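Local coordinates for protein beta-galactosidase (Bacillus circulans, PDB 4MAD) that probably hydrolyses terminal non-reducing beta-D-galactose residues from beta-D-galactosides, as a family 35 glycoside hydrolase built on a (beta/alpha)8 barrel, at residues Leu130-Leu138 / Asn170-Tyr181. Sequence-based numbering, arbitrary orientation.
Sequences LRCFNQPYL and NEYGSFGNDQKY
In the (beta/alpha)8 barrel of this family 35 enzyme, Arg131, just ahead of helix 135-152, reaches into the loop that follows barrel strand 163-167 and carries Glu171, the predicted proton donor. Its guanidinium lies flat on Phe175, the planes 25° apart, with NH1 3.4 Å from Phe175 CG; the cation sits off-centre, while Arg131 CD rides over the middle of the ring, 4.2 Å from its centroid. A bend at chi3 (79°) turns the head of the arginine toward the start of the loop. There NH2 forms a salt bridge with Glu169 and donates to a water (3.0 Å from NH2 to its oxygen), which in turn donates to Glu171 O, tying the arginine to the backbone of the predicted acid.

Tyr172 OH donates to Arg131 O at 2.8 Å, tilted 21° from the carbonyl plane, and also receives Asp178 N, so two bonds fix the phenol. Tyr181 slides one ring face under the Arg131-Cys132 peptide. Its hydroxyl accepts a hydrogen bond from Tyr137 OH, 3.0 Å from Tyr181 OH, and is hydrogen-bonded to Glu169 as well, which makes that carboxylate common to both arginine and tyrosine. Leu138 CD2 meets the Tyr181 ring at its edge.

Nearer the surface, Lys180 CE lies over one face of the Phe133 ring, 3.9 Å from the centroid. Asp178, N-cap of helix 179-192, divides its carboxylate: OD1 caps Tyr181 N, whereas OD2 accepts Phe133 N at 2.9 Å, from above the carboxylate plane.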
# COMPACT_ATOMS: atom_id res chain seq x y z
N LEU A 130 -6.97 -2.40 -18.62
CA LEU A 130 -6.26 -3.17 -17.61
C LEU A 130 -6.74 -4.60 -17.40
O LEU A 130 -7.88 -4.85 -17.37
CB LEU A 130 -6.24 -2.41 -16.29
CG LEU A 130 -5.76 -0.97 -16.35
CD1 LEU A 130 -5.95 -0.25 -15.11
CD2 LEU A 130 -4.40 -0.90 -16.79
N ARG A 131 -5.80 -5.50 -17.18
CA ARG A 131 -6.12 -6.86 -16.80
C ARG A 131 -7.03 -7.60 -17.77
O ARG A 131 -7.92 -8.28 -17.39
CB ARG A 131 -6.65 -6.94 -15.36
CG ARG A 131 -5.71 -6.45 -14.35
CD ARG A 131 -6.29 -6.42 -12.97
NE ARG A 131 -6.32 -7.70 -12.30
CZ ARG A 131 -7.02 -7.93 -11.21
NH1 ARG A 131 -7.72 -6.96 -10.69
NH2 ARG A 131 -6.98 -9.10 -10.63
N CYS A 132 -6.74 -7.40 -19.04
CA CYS A 132 -7.37 -8.11 -20.12
C CYS A 132 -6.43 -8.20 -21.30
O CYS A 132 -5.39 -7.67 -21.28
CB CYS A 132 -8.70 -7.50 -20.48
SG CYS A 132 -8.53 -5.90 -21.18
N PHE A 133 -6.87 -8.84 -22.35
CA PHE A 133 -5.99 -9.11 -23.45
C PHE A 133 -5.87 -7.86 -24.33
O PHE A 133 -6.41 -7.79 -25.41
CB PHE A 133 -6.47 -10.32 -24.27
CG PHE A 133 -5.43 -10.87 -25.15
CD1 PHE A 133 -4.32 -11.45 -24.64
CD2 PHE A 133 -5.55 -10.80 -26.52
CE1 PHE A 133 -3.38 -11.94 -25.42
CE2 PHE A 133 -4.60 -11.29 -27.30
CZ PHE A 133 -3.49 -11.87 -26.75
N ASN A 134 -5.11 -6.91 -23.85
CA ASN A 134 -4.95 -5.58 -24.46
C ASN A 134 -3.51 -5.29 -24.85
O ASN A 134 -2.69 -5.33 -24.05
CB ASN A 134 -5.41 -4.54 -23.45
CG ASN A 134 -5.23 -3.13 -23.90
OD1 ASN A 134 -6.03 -2.62 -24.62
ND2 ASN A 134 -4.26 -2.47 -23.39
N GLN A 135 -3.24 -4.93 -26.09
CA GLN A 135 -1.86 -4.82 -26.53
C GLN A 135 -1.02 -3.79 -25.79
O GLN A 135 0.07 -4.06 -25.41
CB GLN A 135 -1.75 -4.59 -28.06
CG GLN A 135 -0.35 -4.64 -28.62
CD GLN A 135 -0.28 -4.00 -30.01
OE1 GLN A 135 -1.28 -3.67 -30.58
NE2 GLN A 135 0.92 -3.82 -30.54
N PRO A 136 -1.53 -2.60 -25.57
CA PRO A 136 -0.71 -1.63 -24.87
C PRO A 136 -0.43 -2.11 -23.44
O PRO A 136 0.63 -2.00 -22.97
CB PRO A 136 -1.59 -0.39 -24.88
CG PRO A 136 -2.46 -0.58 -25.93
CD PRO A 136 -2.75 -1.97 -26.07
N TYR A 137 -1.44 -2.66 -22.81
CA TYR A 137 -1.21 -3.12 -21.46
C TYR A 137 -0.16 -4.25 -21.43
O TYR A 137 0.79 -4.20 -20.73
CB TYR A 137 -2.53 -3.57 -20.90
CG TYR A 137 -2.48 -4.35 -19.63
CD1 TYR A 137 -2.11 -3.78 -18.47
CD2 TYR A 137 -2.80 -5.66 -19.61
CE1 TYR A 137 -2.05 -4.49 -17.31
CE2 TYR A 137 -2.78 -6.38 -18.47
CZ TYR A 137 -2.41 -5.80 -17.32
OH TYR A 137 -2.35 -6.50 -16.17
N LEU A 138 -0.31 -5.25 -22.25
CA LEU A 138 0.65 -6.36 -22.25
C LEU A 138 2.09 -5.97 -22.58
O LEU A 138 3.02 -6.54 -22.10
CB LEU A 138 0.17 -7.49 -23.14
CG LEU A 138 -1.15 -8.11 -22.69
CD1 LEU A 138 -1.67 -9.21 -23.58
CD2 LEU A 138 -0.97 -8.64 -21.34
N ASN A 170 -3.47 -12.22 -9.65
CA ASN A 170 -4.19 -12.30 -8.40
C ASN A 170 -5.68 -12.20 -8.27
O ASN A 170 -6.25 -11.24 -8.65
CB ASN A 170 -3.51 -11.18 -7.66
CG ASN A 170 -3.84 -11.18 -6.19
OD1 ASN A 170 -3.28 -11.91 -5.46
ND2 ASN A 170 -4.77 -10.38 -5.78
N GLU A 171 -6.29 -13.26 -7.78
CA GLU A 171 -7.71 -13.25 -7.61
C GLU A 171 -8.40 -12.73 -8.89
O GLU A 171 -9.25 -11.89 -8.83
CB GLU A 171 -8.10 -12.44 -6.37
CG GLU A 171 -7.84 -13.11 -5.07
CD GLU A 171 -8.55 -12.48 -3.85
OE1 GLU A 171 -8.77 -11.27 -3.87
OE2 GLU A 171 -8.85 -13.22 -2.90
N TYR A 172 -7.99 -13.24 -10.04
CA TYR A 172 -8.45 -12.68 -11.29
C TYR A 172 -9.96 -12.79 -11.44
O TYR A 172 -10.57 -11.94 -11.98
CB TYR A 172 -7.74 -13.23 -12.50
CG TYR A 172 -8.14 -12.55 -13.77
CD1 TYR A 172 -7.84 -11.22 -14.02
CD2 TYR A 172 -8.90 -13.20 -14.72
CE1 TYR A 172 -8.23 -10.61 -15.15
CE2 TYR A 172 -9.30 -12.56 -15.85
CZ TYR A 172 -8.95 -11.27 -16.07
OH TYR A 172 -9.33 -10.65 -17.20
N GLY A 173 -10.53 -13.86 -10.91
CA GLY A 173 -11.92 -14.15 -11.03
C GLY A 173 -12.82 -13.13 -10.39
O GLY A 173 -14.00 -13.11 -10.58
N SER A 174 -12.22 -12.33 -9.54
CA SER A 174 -12.93 -11.25 -8.90
C SER A 174 -13.00 -10.00 -9.76
O SER A 174 -13.72 -9.11 -9.42
CB SER A 174 -12.32 -10.92 -7.55
OG SER A 174 -12.35 -11.99 -6.65
N PHE A 175 -12.23 -9.94 -10.83
CA PHE A 175 -12.17 -8.79 -11.70
C PHE A 175 -12.57 -9.03 -13.17
O PHE A 175 -13.07 -8.17 -13.82
CB PHE A 175 -10.76 -8.22 -11.69
CG PHE A 175 -10.55 -7.05 -12.62
CD1 PHE A 175 -10.75 -5.78 -12.21
CD2 PHE A 175 -10.25 -7.23 -13.92
CE1 PHE A 175 -10.57 -4.73 -13.08
CE2 PHE A 175 -10.09 -6.20 -14.76
CZ PHE A 175 -10.27 -4.96 -14.33
N GLY A 176 -12.29 -10.23 -13.65
CA GLY A 176 -12.44 -10.53 -15.05
C GLY A 176 -12.60 -11.98 -15.42
O GLY A 176 -12.54 -12.84 -14.59
N ASN A 177 -12.82 -12.21 -16.71
CA ASN A 177 -12.84 -13.55 -17.25
C ASN A 177 -12.04 -13.76 -18.55
O ASN A 177 -12.35 -14.60 -19.30
CB ASN A 177 -14.25 -14.03 -17.44
CG ASN A 177 -14.86 -13.44 -18.62
OD1 ASN A 177 -14.39 -12.47 -19.10
ND2 ASN A 177 -15.89 -14.04 -19.09
N ASP A 178 -11.02 -12.97 -18.78
CA ASP A 178 -10.27 -13.05 -20.00
C ASP A 178 -9.21 -14.11 -19.99
O ASP A 178 -8.13 -13.90 -19.58
CB ASP A 178 -9.62 -11.71 -20.31
CG ASP A 178 -9.14 -11.59 -21.74
OD1 ASP A 178 -8.67 -12.55 -22.30
OD2 ASP A 178 -9.22 -10.49 -22.27
N GLN A 179 -9.59 -15.24 -20.56
CA GLN A 179 -8.76 -16.41 -20.63
C GLN A 179 -7.54 -16.23 -21.51
O GLN A 179 -6.49 -16.71 -21.21
CB GLN A 179 -9.57 -17.70 -20.85
CG GLN A 179 -8.80 -18.99 -20.77
CD GLN A 179 -8.46 -19.47 -19.38
OE1 GLN A 179 -9.05 -19.07 -18.40
NE2 GLN A 179 -7.53 -20.37 -19.32
N LYS A 180 -7.69 -15.49 -22.58
CA LYS A 180 -6.56 -15.24 -23.41
C LYS A 180 -5.51 -14.48 -22.63
O LYS A 180 -4.37 -14.74 -22.77
CB LYS A 180 -6.95 -14.42 -24.63
CG LYS A 180 -7.48 -15.22 -25.77
CD LYS A 180 -7.51 -14.42 -27.06
CE LYS A 180 -6.16 -14.33 -27.74
NZ LYS A 180 -5.92 -15.28 -28.87
N TYR A 181 -5.94 -13.52 -21.84
CA TYR A 181 -5.01 -12.79 -21.00
C TYR A 181 -4.31 -13.70 -19.98
O TYR A 181 -3.14 -13.65 -19.84
CB TYR A 181 -5.77 -11.74 -20.22
CG TYR A 181 -5.05 -11.09 -19.05
CD1 TYR A 181 -3.80 -10.59 -19.16
CD2 TYR A 181 -5.67 -10.93 -17.85
CE1 TYR A 181 -3.19 -9.99 -18.09
CE2 TYR A 181 -5.06 -10.36 -16.81
CZ TYR A 181 -3.83 -9.88 -16.92
OH TYR A 181 -3.26 -9.30 -15.87
O HOH W 1 -8.77 -9.07 -8.18